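Local coordinates for protein putative Nitroreductase (Anabaena variabilis ATCC 29413, PDB 3EO7) that binds flavin mononucleotide and, as a member of the nitroreductase family, probably works as a flavin-dependent oxidoreductase, at residues H457-N468 and A500-G508; A99-A109 and R184-N195. One frame throughout, in Å; residues are numbered along the deposited sequence.

Interaction 1. Residues H457-N468 and A500-G508; sequences HMDAGHLGQRLN and AVIYITTLG. With FMN (flavin mononucleotide), chain B.
With CG2 anti to its backbone N and CG1 beside it (chi1 -59°), Ile502 sets its CG2 methyl over one face of the His457 imidazole. The methyl sits 3.5 Å from the ring centroid, a CH-pi contact offset toward the CD2-NE2 rim. His457 NE2 points in the ring plane to a water 2.8 Å away, which donates to Ile502 O, while His457 ND1 bonds to Tyr453 O a turn back in helix 452-473. Next along, Ala460 CB packs on both Ile502 CG2 and Tyr503 CB, each at 4.0 Å. Two successive strand residues can serve this one helix turn because Ile502 and Tyr503 form a classic beta bulge opposite His437.

The Tyr503 ring, its CG anti to the backbone N (chi1 -169°), slips past the glycines of the helix: Ala460 O and Gly464 CA lie at its edge, and a CB at Gly464 would clash with Tyr503 CE2, which suits a glycine at this point. Beyond, Tyr503 CE1 comes within 3.7 Å of FMN C7M, and its OH turns to His191. A second water is gripped by Asn468 ND2, Tyr503 OH and Thr505 OG1. Asn468 ND2 also donates to Gly464 O at 2.8 Å, from above the carbonyl plane, which fixes the amide.

Helix and strand run nearly parallel, 25° apart. Their direct contacts are mostly carbon packing, with the polar ends joined through two waters, which implies that tyrosine, threonine and asparagine form one hydrated network beside the dimethylbenzene end of the flavin.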
loop_
_atom_site.group_PDB
_atom_site.type_symbol
_atom_site.label_atom_id
_atom_site.label_comp_id
_atom_site.label_asym_id
_atom_site.label_seq_id
_atom_site.Cartn_x
_atom_site.Cartn_y
_atom_site.Cartn_z
ATOM N N HIS A 457 4.364 -6.093 -2.812
ATOM C CA HIS A 457 2.984 -5.681 -3.023
ATOM C C HIS A 457 2.660 -4.492 -2.122
ATOM O O HIS A 457 2.022 -3.544 -2.573
ATOM C CB HIS A 457 2.033 -6.875 -2.842
ATOM C CG HIS A 457 2.031 -7.800 -4.013
ATOM N ND1 HIS A 457 3.015 -8.754 -4.218
ATOM C CD2 HIS A 457 1.189 -7.896 -5.068
ATOM C CE1 HIS A 457 2.758 -9.406 -5.337
ATOM N NE2 HIS A 457 1.672 -8.896 -5.884
HETATM N N MSE A 458 3.155 -4.509 -0.874
HETATM C CA MSE A 458 2.936 -3.346 -0.003
HETATM C C MSE A 458 3.639 -2.103 -0.576
HETATM O O MSE A 458 3.072 -1.008 -0.588
HETATM C CB MSE A 458 3.356 -3.620 1.426
HETATM C CG MSE A 458 2.350 -4.526 2.133
HETATM SE SE MSE A 458 2.741 -4.745 4.028
HETATM C CE MSE A 458 4.240 -5.923 3.937
ATOM N N ASP A 459 4.862 -2.250 -1.068
ATOM C CA ASP A 459 5.558 -1.101 -1.656
ATOM C C ASP A 459 4.830 -0.557 -2.891
ATOM O O ASP A 459 4.728 0.660 -3.050
ATOM C CB ASP A 459 7.003 -1.439 -2.005
ATOM C CG ASP A 459 7.931 -1.425 -0.789
ATOM O OD1 ASP A 459 7.531 -0.917 0.308
ATOM O OD2 ASP A 459 9.085 -1.949 -0.954
ATOM N N ALA A 460 4.334 -1.443 -3.762
ATOM C CA ALA A 460 3.588 -1.029 -4.940
ATOM C C ALA A 460 2.317 -0.283 -4.568
ATOM O O ALA A 460 1.983 0.754 -5.178
ATOM C CB ALA A 460 3.279 -2.234 -5.846
ATOM N N GLY A 461 1.608 -0.769 -3.552
ATOM C CA GLY A 461 0.414 -0.065 -3.067
ATOM C C GLY A 461 0.740 1.294 -2.473
ATOM O O GLY A 461 -0.022 2.243 -2.620
ATOM N N HIS A 462 1.882 1.399 -1.798
ATOM C CA HIS A 462 2.347 2.650 -1.204
ATOM C C HIS A 462 2.623 3.665 -2.343
ATOM O O HIS A 462 2.111 4.789 -2.333
ATOM C CB HIS A 462 3.566 2.354 -0.319
ATOM C CG HIS A 462 4.140 3.538 0.412
ATOM N ND1 HIS A 462 5.089 3.371 1.401
ATOM C CD2 HIS A 462 3.937 4.879 0.311
ATOM C CE1 HIS A 462 5.454 4.554 1.862
ATOM N NE2 HIS A 462 4.767 5.485 1.231
ATOM N N LEU A 463 3.395 3.267 -3.343
ATOM C CA LEU A 463 3.594 4.111 -4.541
ATOM C C LEU A 463 2.233 4.461 -5.146
ATOM O O LEU A 463 1.983 5.615 -5.494
ATOM C CB LEU A 463 4.482 3.389 -5.564
ATOM C CG LEU A 463 5.945 3.167 -5.188
ATOM C CD1 LEU A 463 6.617 2.296 -6.283
ATOM C CD2 LEU A 463 6.695 4.524 -4.998
ATOM N N GLY A 464 1.379 3.459 -5.302
ATOM C CA GLY A 464 0.046 3.665 -5.846
ATOM C C GLY A 464 -0.727 4.750 -5.110
ATOM O O GLY A 464 -1.370 5.592 -5.714
ATOM N N GLN A 465 -0.632 4.780 -3.784
ATOM C CA GLN A 465 -1.436 5.759 -3.061
ATOM C C GLN A 465 -0.931 7.172 -3.336
ATOM O O GLN A 465 -1.719 8.103 -3.425
ATOM C CB GLN A 465 -1.477 5.464 -1.570
ATOM C CG GLN A 465 -2.432 6.357 -0.800
ATOM C CD GLN A 465 -3.917 6.175 -1.150
ATOM O OE1 GLN A 465 -4.281 5.346 -1.967
ATOM N NE2 GLN A 465 -4.788 6.967 -0.502
ATOM N N ARG A 466 0.396 7.323 -3.449
ATOM C CA ARG A 466 0.949 8.630 -3.752
ATOM C C ARG A 466 0.467 9.067 -5.132
ATOM O O ARG A 466 0.109 10.214 -5.324
ATOM C CB ARG A 466 2.470 8.613 -3.665
ATOM C CG ARG A 466 3.006 8.367 -2.244
ATOM C CD ARG A 466 4.529 8.446 -2.186
ATOM N NE ARG A 466 5.056 9.810 -2.344
ATOM C CZ ARG A 466 5.439 10.600 -1.339
ATOM N NH1 ARG A 466 5.344 10.174 -0.103
ATOM N NH2 ARG A 466 5.916 11.814 -1.558
ATOM N N LEU A 467 0.439 8.141 -6.085
ATOM C CA LEU A 467 -0.044 8.447 -7.432
ATOM C C LEU A 467 -1.533 8.814 -7.416
ATOM O O LEU A 467 -1.945 9.736 -8.109
ATOM C CB LEU A 467 0.157 7.236 -8.398
ATOM C CG LEU A 467 1.549 6.897 -8.906
ATOM C CD1 LEU A 467 1.604 5.480 -9.521
ATOM C CD2 LEU A 467 1.959 7.972 -9.954
ATOM N N ASN A 468 -2.347 8.065 -6.665
ATOM C CA ASN A 468 -3.774 8.330 -6.564
ATOM C C ASN A 468 -4.041 9.743 -5.986
ATOM O O ASN A 468 -4.834 10.496 -6.522
ATOM C CB ASN A 468 -4.525 7.273 -5.721
ATOM C CG ASN A 468 -4.899 6.021 -6.516
ATOM O OD1 ASN A 468 -6.091 5.754 -6.722
ATOM N ND2 ASN A 468 -3.905 5.257 -6.963
ATOM N N ALA A 500 8.048 -9.521 -13.387
ATOM C CA ALA A 500 6.664 -9.919 -13.148
ATOM C C ALA A 500 5.878 -8.657 -12.803
ATOM O O ALA A 500 6.279 -7.901 -11.935
ATOM C CB ALA A 500 6.570 -10.891 -12.001
ATOM N N VAL A 501 4.760 -8.430 -13.474
ATOM C CA VAL A 501 3.894 -7.302 -13.160
ATOM C C VAL A 501 3.207 -7.577 -11.819
ATOM O O VAL A 501 2.612 -8.659 -11.628
ATOM C CB VAL A 501 2.838 -7.051 -14.257
ATOM C CG1 VAL A 501 1.837 -6.004 -13.808
ATOM C CG2 VAL A 501 3.514 -6.651 -15.592
ATOM N N ILE A 502 3.338 -6.615 -10.906
ATOM C CA ILE A 502 2.773 -6.661 -9.549
ATOM C C ILE A 502 1.496 -5.828 -9.429
ATOM O O ILE A 502 0.565 -6.207 -8.748
ATOM C CB ILE A 502 3.832 -6.081 -8.531
ATOM C CG1 ILE A 502 5.126 -6.894 -8.593
ATOM C CG2 ILE A 502 3.297 -6.021 -7.112
ATOM C CD1 ILE A 502 4.874 -8.347 -8.388
ATOM N N TYR A 503 1.460 -4.665 -10.080
ATOM C CA TYR A 503 0.322 -3.772 -9.921
ATOM C C TYR A 503 0.225 -2.850 -11.113
ATOM O O TYR A 503 1.225 -2.605 -11.785
ATOM C CB TYR A 503 0.499 -2.981 -8.616
ATOM C CG TYR A 503 -0.669 -2.171 -8.102
ATOM C CD1 TYR A 503 -1.982 -2.625 -8.223
ATOM C CD2 TYR A 503 -0.447 -0.975 -7.429
ATOM C CE1 TYR A 503 -3.049 -1.894 -7.750
ATOM C CE2 TYR A 503 -1.509 -0.227 -6.912
ATOM C CZ TYR A 503 -2.803 -0.703 -7.054
ATOM O OH TYR A 503 -3.858 -0.034 -6.577
ATOM N N ILE A 504 -0.993 -2.361 -11.345
ATOM C CA ILE A 504 -1.324 -1.436 -12.414
ATOM C C ILE A 504 -2.089 -0.255 -11.823
ATOM O O ILE A 504 -2.969 -0.425 -10.983
ATOM C CB ILE A 504 -2.218 -2.117 -13.478
ATOM C CG1 ILE A 504 -1.456 -3.278 -14.099
ATOM C CG2 ILE A 504 -2.783 -1.113 -14.490
ATOM C CD1 ILE A 504 -2.299 -4.112 -15.105
ATOM N N THR A 505 -1.725 0.937 -12.265
ATOM C CA THR A 505 -2.433 2.163 -11.891
ATOM C C THR A 505 -2.770 2.934 -13.180
ATOM O O THR A 505 -1.873 3.320 -13.918
ATOM C CB THR A 505 -1.641 3.057 -10.939
ATOM O OG1 THR A 505 -1.318 2.362 -9.737
ATOM C CG2 THR A 505 -2.440 4.381 -10.617
ATOM N N THR A 506 -4.066 3.116 -13.426
ATOM C CA THR A 506 -4.577 3.837 -14.582
ATOM C C THR A 506 -4.747 5.298 -14.209
ATOM O O THR A 506 -5.048 5.620 -13.068
ATOM C CB THR A 506 -5.929 3.270 -15.111
ATOM O OG1 THR A 506 -6.953 3.404 -14.103
ATOM C CG2 THR A 506 -5.778 1.771 -15.552
ATOM N N LEU A 507 -4.525 6.155 -15.198
ATOM C CA LEU A 507 -4.633 7.575 -15.062
ATOM C C LEU A 507 -5.377 8.137 -16.277
ATOM O O LEU A 507 -5.107 7.760 -17.418
ATOM C CB LEU A 507 -3.239 8.197 -15.005
ATOM C CG LEU A 507 -2.337 7.769 -13.856
ATOM C CD1 LEU A 507 -0.870 8.106 -14.126
ATOM C CD2 LEU A 507 -2.888 8.441 -12.562
ATOM N N GLY A 508 -6.260 9.079 -16.027
ATOM C CA GLY A 508 -7.041 9.679 -17.113
ATOM C C GLY A 508 -7.757 10.919 -16.666
ATOM O O GLY A 508 -7.372 11.539 -15.678
HETATM N N1 FMN B . -11.243 -0.518 -9.355
HETATM C C2 FMN B . -11.670 -1.013 -10.576
HETATM O O2 FMN B . -12.617 -0.506 -11.166
HETATM N N3 FMN B . -11.100 -2.101 -11.182
HETATM C C4 FMN B . -10.086 -2.802 -10.601
HETATM O O4 FMN B . -9.489 -3.659 -11.279
HETATM C C4A FMN B . -9.620 -2.336 -9.373
HETATM N N5 FMN B . -8.631 -3.032 -8.705
HETATM C C5A FMN B . -8.100 -2.509 -7.508
HETATM C C6 FMN B . -7.026 -3.114 -6.865
HETATM C C7 FMN B . -6.514 -2.612 -5.669
HETATM C C7M FMN B . -5.252 -3.230 -5.050
HETATM C C8 FMN B . -7.078 -1.478 -5.098
HETATM C C8M FMN B . -6.449 -0.774 -3.913
HETATM C C9 FMN B . -8.162 -0.841 -5.731
HETATM C C9A FMN B . -8.669 -1.357 -6.936
HETATM N N10 FMN B . -9.746 -0.740 -7.561
HETATM C C10 FMN B . -10.205 -1.206 -8.764
HETATM C "C1'" FMN B . -10.550 0.343 -6.871
HETATM C "C2'" FMN B . -11.484 -0.188 -5.803
HETATM O "O2'" FMN B . -12.672 -0.728 -6.423
HETATM C "C3'" FMN B . -11.821 0.937 -4.828
HETATM O "O3'" FMN B . -10.653 1.313 -4.092
HETATM C "C4'" FMN B . -12.989 0.613 -3.877
HETATM O "O4'" FMN B . -14.218 0.387 -4.624
HETATM C "C5'" FMN B . -13.181 1.740 -2.881
HETATM O "O5'" FMN B . -13.439 2.965 -3.511
HETATM P P FMN B . -12.519 4.234 -3.296
HETATM O O1P FMN B . -11.136 3.904 -3.848
HETATM O O2P FMN B . -13.203 5.343 -4.088
HETATM O O3P FMN B . -12.450 4.573 -1.836
HETATM O O HOH W 1 -0.088 -8.792 -8.107
HETATM O O HOH W 2 -3.233 2.539 -7.792
#

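Interaction 2. Residues A99-A109 and R184-N195. With FMN (flavin mononucleotide), chain B.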
loop_
_atom_site.group_PDB
_atom_site.type_symbol
_atom_site.label_atom_id
_atom_site.label_comp_id
_atom_site.label_asym_id
_atom_site.label_seq_id
_atom_site.Cartn_x
_atom_site.Cartn_y
_atom_site.Cartn_z
ATOM N N ALA A 99 -10.540 6.232 3.485
ATOM C CA ALA A 99 -9.388 7.033 3.078
ATOM C C ALA A 99 -8.441 6.223 2.194
ATOM O O ALA A 99 -7.746 6.779 1.340
ATOM C CB ALA A 99 -8.632 7.576 4.318
ATOM N N ALA A 100 -8.332 4.924 2.461
ATOM C CA ALA A 100 -7.523 4.031 1.653
ATOM C C ALA A 100 -8.451 3.239 0.701
ATOM O O ALA A 100 -9.499 2.763 1.138
ATOM C CB ALA A 100 -6.767 3.029 2.524
ATOM N N PRO A 101 -8.047 3.110 -0.586
ATOM C CA PRO A 101 -8.781 2.278 -1.547
ATOM C C PRO A 101 -8.562 0.815 -1.173
ATOM O O PRO A 101 -7.685 0.504 -0.373
ATOM C CB PRO A 101 -8.130 2.606 -2.889
ATOM C CG PRO A 101 -6.702 2.993 -2.503
ATOM C CD PRO A 101 -6.849 3.733 -1.200
ATOM N N SER A 102 -9.376 -0.071 -1.719
ATOM C CA SER A 102 -9.240 -1.509 -1.452
ATOM C C SER A 102 -9.852 -2.282 -2.596
ATOM O O SER A 102 -10.970 -1.947 -3.043
ATOM C CB SER A 102 -9.973 -1.908 -0.165
ATOM O OG SER A 102 -10.145 -3.318 -0.039
ATOM N N ALA A 103 -9.118 -3.285 -3.074
ATOM C CA ALA A 103 -9.622 -4.162 -4.160
ATOM C C ALA A 103 -10.969 -4.722 -3.731
ATOM O O ALA A 103 -11.127 -5.309 -2.652
ATOM C CB ALA A 103 -8.625 -5.279 -4.428
ATOM N N GLY A 104 -11.976 -4.515 -4.583
ATOM C CA GLY A 104 -13.323 -4.975 -4.314
ATOM C C GLY A 104 -14.072 -4.248 -3.219
ATOM O O GLY A 104 -15.211 -4.660 -2.864
ATOM N N GLY A 105 -13.489 -3.191 -2.651
ATOM C CA GLY A 105 -14.101 -2.514 -1.510
ATOM C C GLY A 105 -14.267 -3.494 -0.350
ATOM O O GLY A 105 -15.274 -3.483 0.336
ATOM N N LEU A 106 -13.252 -4.304 -0.106
ATOM C CA LEU A 106 -13.307 -5.393 0.884
ATOM C C LEU A 106 -12.616 -5.118 2.227
ATOM O O LEU A 106 -12.938 -5.748 3.239
ATOM C CB LEU A 106 -12.783 -6.685 0.232
ATOM C CG LEU A 106 -13.634 -7.153 -0.962
ATOM C CD1 LEU A 106 -12.959 -8.337 -1.671
ATOM C CD2 LEU A 106 -15.080 -7.436 -0.571
ATOM N N TYR A 107 -11.662 -4.194 2.240
ATOM C CA TYR A 107 -11.006 -3.726 3.463
ATOM C C TYR A 107 -10.405 -4.798 4.363
ATOM O O TYR A 107 -10.731 -4.876 5.554
ATOM C CB TYR A 107 -11.942 -2.774 4.269
ATOM C CG TYR A 107 -12.455 -1.738 3.341
ATOM C CD1 TYR A 107 -11.603 -0.764 2.835
ATOM C CD2 TYR A 107 -13.761 -1.789 2.861
ATOM C CE1 TYR A 107 -12.054 0.178 1.899
ATOM C CE2 TYR A 107 -14.205 -0.863 1.931
ATOM C CZ TYR A 107 -13.351 0.112 1.445
ATOM O OH TYR A 107 -13.797 0.996 0.479
ATOM N N PRO A 108 -9.472 -5.585 3.814
ATOM C CA PRO A 108 -8.785 -6.607 4.614
ATOM C C PRO A 108 -7.955 -6.030 5.775
ATOM O O PRO A 108 -7.798 -6.691 6.805
ATOM C CB PRO A 108 -7.872 -7.312 3.580
ATOM C CG PRO A 108 -7.615 -6.240 2.537
ATOM C CD PRO A 108 -8.957 -5.537 2.433
ATOM N N ALA A 109 -7.462 -4.802 5.643
ATOM C CA ALA A 109 -6.592 -4.233 6.677
ATOM C C ALA A 109 -7.327 -3.804 7.938
ATOM O O ALA A 109 -8.466 -3.311 7.875
ATOM C CB ALA A 109 -5.763 -3.043 6.109
ATOM N N ARG A 184 -3.950 -8.895 -3.431
ATOM C CA ARG A 184 -4.824 -7.747 -3.182
ATOM C C ARG A 184 -4.694 -7.223 -1.742
ATOM O O ARG A 184 -4.664 -6.010 -1.516
ATOM C CB ARG A 184 -6.305 -8.064 -3.493
ATOM C CG ARG A 184 -6.555 -8.708 -4.849
ATOM C CD ARG A 184 -6.124 -7.871 -6.033
ATOM N NE ARG A 184 -6.712 -8.467 -7.232
ATOM C CZ ARG A 184 -6.229 -9.521 -7.882
ATOM N NH1 ARG A 184 -5.047 -10.044 -7.600
ATOM N NH2 ARG A 184 -6.925 -10.023 -8.890
ATOM N N ILE A 185 -4.614 -8.127 -0.776
ATOM C CA ILE A 185 -4.453 -7.750 0.613
ATOM C C ILE A 185 -3.194 -6.917 0.807
ATOM O O ILE A 185 -3.199 -5.887 1.485
ATOM C CB ILE A 185 -4.352 -9.024 1.489
ATOM C CG1 ILE A 185 -5.736 -9.660 1.663
ATOM C CG2 ILE A 185 -3.767 -8.706 2.897
ATOM C CD1 ILE A 185 -5.707 -11.097 2.220
ATOM N N CYS A 186 -2.088 -7.368 0.223
ATOM C CA CYS A 186 -0.824 -6.645 0.395
ATOM C C CYS A 186 -0.841 -5.290 -0.313
ATOM O O CYS A 186 -0.328 -4.313 0.225
ATOM C CB CYS A 186 0.333 -7.508 -0.037
ATOM S SG CYS A 186 0.590 -8.950 1.106
ATOM N N LEU A 187 -1.413 -5.244 -1.512
ATOM C CA LEU A 187 -1.593 -3.962 -2.241
ATOM C C LEU A 187 -2.445 -3.006 -1.420
ATOM O O LEU A 187 -2.076 -1.837 -1.257
ATOM C CB LEU A 187 -2.232 -4.200 -3.613
ATOM C CG LEU A 187 -1.298 -4.959 -4.568
ATOM C CD1 LEU A 187 -2.107 -5.497 -5.769
ATOM C CD2 LEU A 187 -0.164 -4.042 -5.001
ATOM N N ASP A 188 -3.610 -3.480 -0.968
ATOM C CA ASP A 188 -4.526 -2.674 -0.137
ATOM C C ASP A 188 -3.771 -2.097 1.078
ATOM O O ASP A 188 -3.917 -0.924 1.436
ATOM C CB ASP A 188 -5.687 -3.505 0.410
ATOM C CG ASP A 188 -6.733 -3.871 -0.628
ATOM O OD1 ASP A 188 -6.583 -3.554 -1.835
ATOM O OD2 ASP A 188 -7.720 -4.520 -0.201
ATOM N N THR A 189 -3.006 -2.968 1.722
ATOM C CA THR A 189 -2.244 -2.578 2.886
ATOM C C THR A 189 -1.214 -1.527 2.514
ATOM O O THR A 189 -1.076 -0.553 3.227
ATOM C CB THR A 189 -1.634 -3.781 3.566
ATOM O OG1 THR A 189 -2.688 -4.653 4.029
ATOM C CG2 THR A 189 -0.737 -3.359 4.730
ATOM N N GLY A 190 -0.515 -1.685 1.378
ATOM C CA GLY A 190 0.441 -0.690 0.924
ATOM C C GLY A 190 -0.183 0.682 0.733
ATOM O O GLY A 190 0.422 1.677 1.087
ATOM N N HIS A 191 -1.409 0.726 0.210
ATOM C CA HIS A 191 -2.124 1.995 0.049
ATOM C C HIS A 191 -2.325 2.657 1.415
ATOM O O HIS A 191 -2.107 3.880 1.572
ATOM C CB HIS A 191 -3.481 1.827 -0.668
ATOM C CG HIS A 191 -3.391 1.761 -2.167
ATOM N ND1 HIS A 191 -3.430 2.885 -2.958
ATOM C CD2 HIS A 191 -3.230 0.712 -3.013
ATOM C CE1 HIS A 191 -3.327 2.522 -4.238
ATOM N NE2 HIS A 191 -3.217 1.211 -4.300
ATOM N N LEU A 192 -2.753 1.870 2.394
ATOM C CA LEU A 192 -2.893 2.377 3.766
ATOM C C LEU A 192 -1.563 2.885 4.328
ATOM O O LEU A 192 -1.513 3.934 4.975
ATOM C CB LEU A 192 -3.489 1.279 4.640
ATOM C CG LEU A 192 -3.519 1.542 6.146
ATOM C CD1 LEU A 192 -4.294 2.823 6.459
ATOM C CD2 LEU A 192 -4.206 0.303 6.781
ATOM N N LEU A 193 -0.474 2.157 4.083
ATOM C CA LEU A 193 0.848 2.620 4.498
ATOM C C LEU A 193 1.197 3.973 3.898
ATOM O O LEU A 193 1.792 4.808 4.594
ATOM C CB LEU A 193 1.951 1.618 4.140
ATOM C CG LEU A 193 1.889 0.198 4.762
ATOM C CD1 LEU A 193 3.174 -0.570 4.373
ATOM C CD2 LEU A 193 1.698 0.260 6.285
ATOM N N GLY A 194 0.855 4.185 2.612
ATOM C CA GLY A 194 1.050 5.508 1.970
ATOM C C GLY A 194 0.254 6.583 2.717
ATOM O O GLY A 194 0.760 7.692 2.977
ATOM N N ASN A 195 -0.979 6.289 3.107
ATOM C CA ASN A 195 -1.742 7.298 3.880
ATOM C C ASN A 195 -1.118 7.551 5.241
ATOM O O ASN A 195 -1.091 8.685 5.718
ATOM C CB ASN A 195 -3.194 6.892 4.129
ATOM C CG ASN A 195 -4.072 7.055 2.941
ATOM O OD1 ASN A 195 -3.702 7.685 1.923
ATOM N ND2 ASN A 195 -5.254 6.478 3.031
HETATM N N1 FMN B . -11.243 -0.518 -9.355
HETATM C C2 FMN B . -11.670 -1.013 -10.576
HETATM O O2 FMN B . -12.617 -0.506 -11.166
HETATM N N3 FMN B . -11.100 -2.101 -11.182
HETATM C C4 FMN B . -10.086 -2.802 -10.601
HETATM O O4 FMN B . -9.489 -3.659 -11.279
HETATM C C4A FMN B . -9.620 -2.336 -9.373
HETATM N N5 FMN B . -8.631 -3.032 -8.705
HETATM C C5A FMN B . -8.100 -2.509 -7.508
HETATM C C6 FMN B . -7.026 -3.114 -6.865
HETATM C C7 FMN B . -6.514 -2.612 -5.669
HETATM C C7M FMN B . -5.252 -3.230 -5.050
HETATM C C8 FMN B . -7.078 -1.478 -5.098
HETATM C C8M FMN B . -6.449 -0.774 -3.913
HETATM C C9 FMN B . -8.162 -0.841 -5.731
HETATM C C9A FMN B . -8.669 -1.357 -6.936
HETATM N N10 FMN B . -9.746 -0.740 -7.561
HETATM C C10 FMN B . -10.205 -1.206 -8.764
HETATM C "C1'" FMN B . -10.550 0.343 -6.871
HETATM C "C2'" FMN B . -11.484 -0.188 -5.803
HETATM O "O2'" FMN B . -12.672 -0.728 -6.423
HETATM C "C3'" FMN B . -11.821 0.937 -4.828
HETATM O "O3'" FMN B . -10.653 1.313 -4.092
HETATM C "C4'" FMN B . -12.989 0.613 -3.877
HETATM O "O4'" FMN B . -14.218 0.387 -4.624
HETATM C "C5'" FMN B . -13.181 1.740 -2.881
HETATM O "O5'" FMN B . -13.439 2.965 -3.511
HETATM P P FMN B . -12.519 4.234 -3.296
HETATM O O1P FMN B . -11.136 3.904 -3.848
HETATM O O2P FMN B . -13.203 5.343 -4.088
HETATM O O3P FMN B . -12.450 4.573 -1.836
HETATM O O HOH W 3 -6.677 -0.541 2.116
HETATM O O HOH W 4 -9.168 -6.667 -1.152
#
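The loop between strands 93-98 and 109-115, part of the FMN pocket, is tied to helix 181-202 chiefly by the Asp188 carboxylate. Asp188 OD1 takes the N-H of Ala103 on its syn side, 2.8 Å and nearly straight at 172°. Asp188 OD2 accepts from Ser102 OG at 2.7 Å, met from above the carboxylate plane, and from a water that also donates to Ala103 O. Ser102 OG reaches it by standing anti to its own backbone N (chi1 166°), and receives the N-H of Tyr107, folding the loop back on itself. A leucine in place of Asp188 would probably leave Ser102 OG and Ala103 N without their acceptor and let the loop shift against the flavin.

Pro108 CB rests on Ile185 CG1 at 3.7 Å. Pro101 CG lies over a face of the His191 ring, and Asn195 ND2 donates to Ala99 O from well above the Ala99 carbonyl plane, while Asn195 OD1 turns to Gln465.

Ser102 N gives FMN O3' a 3.0 Å hydrogen bond, while Ala103 CB packs 3.6 Å from FMN C7. Asp188 also touches the flavin, OD1 3.5 Å from FMN C8M, in a nitroreductase-family FMN pocket whose loop amide bonds the ribityl chain.

In the fold
Both contacts are buried near the centre of the chain, and they meet each other there. Interaction 1 belongs to the later nitroreductase-family region of the chain and interaction 2 to the earlier, so their junction lies between the two. Through NE2 to Asn195 OD1 and OE1 to His191 ND1, Gln465 ties helix 452-473 to helix 181-202, and Tyr503 OH, bonded to His191 NE2, ties strand 500-508 to the same helix. The chemistry differs: helix on strand in interaction 1 is mainly packing of methyls and rings with water bridges, whereas loop on helix in interaction 2 adds direct carboxylate and amide bonds to proline and alanine packing. Both reach the flavin's methyl-bearing ring; 99-109 also follows the ribityl chain.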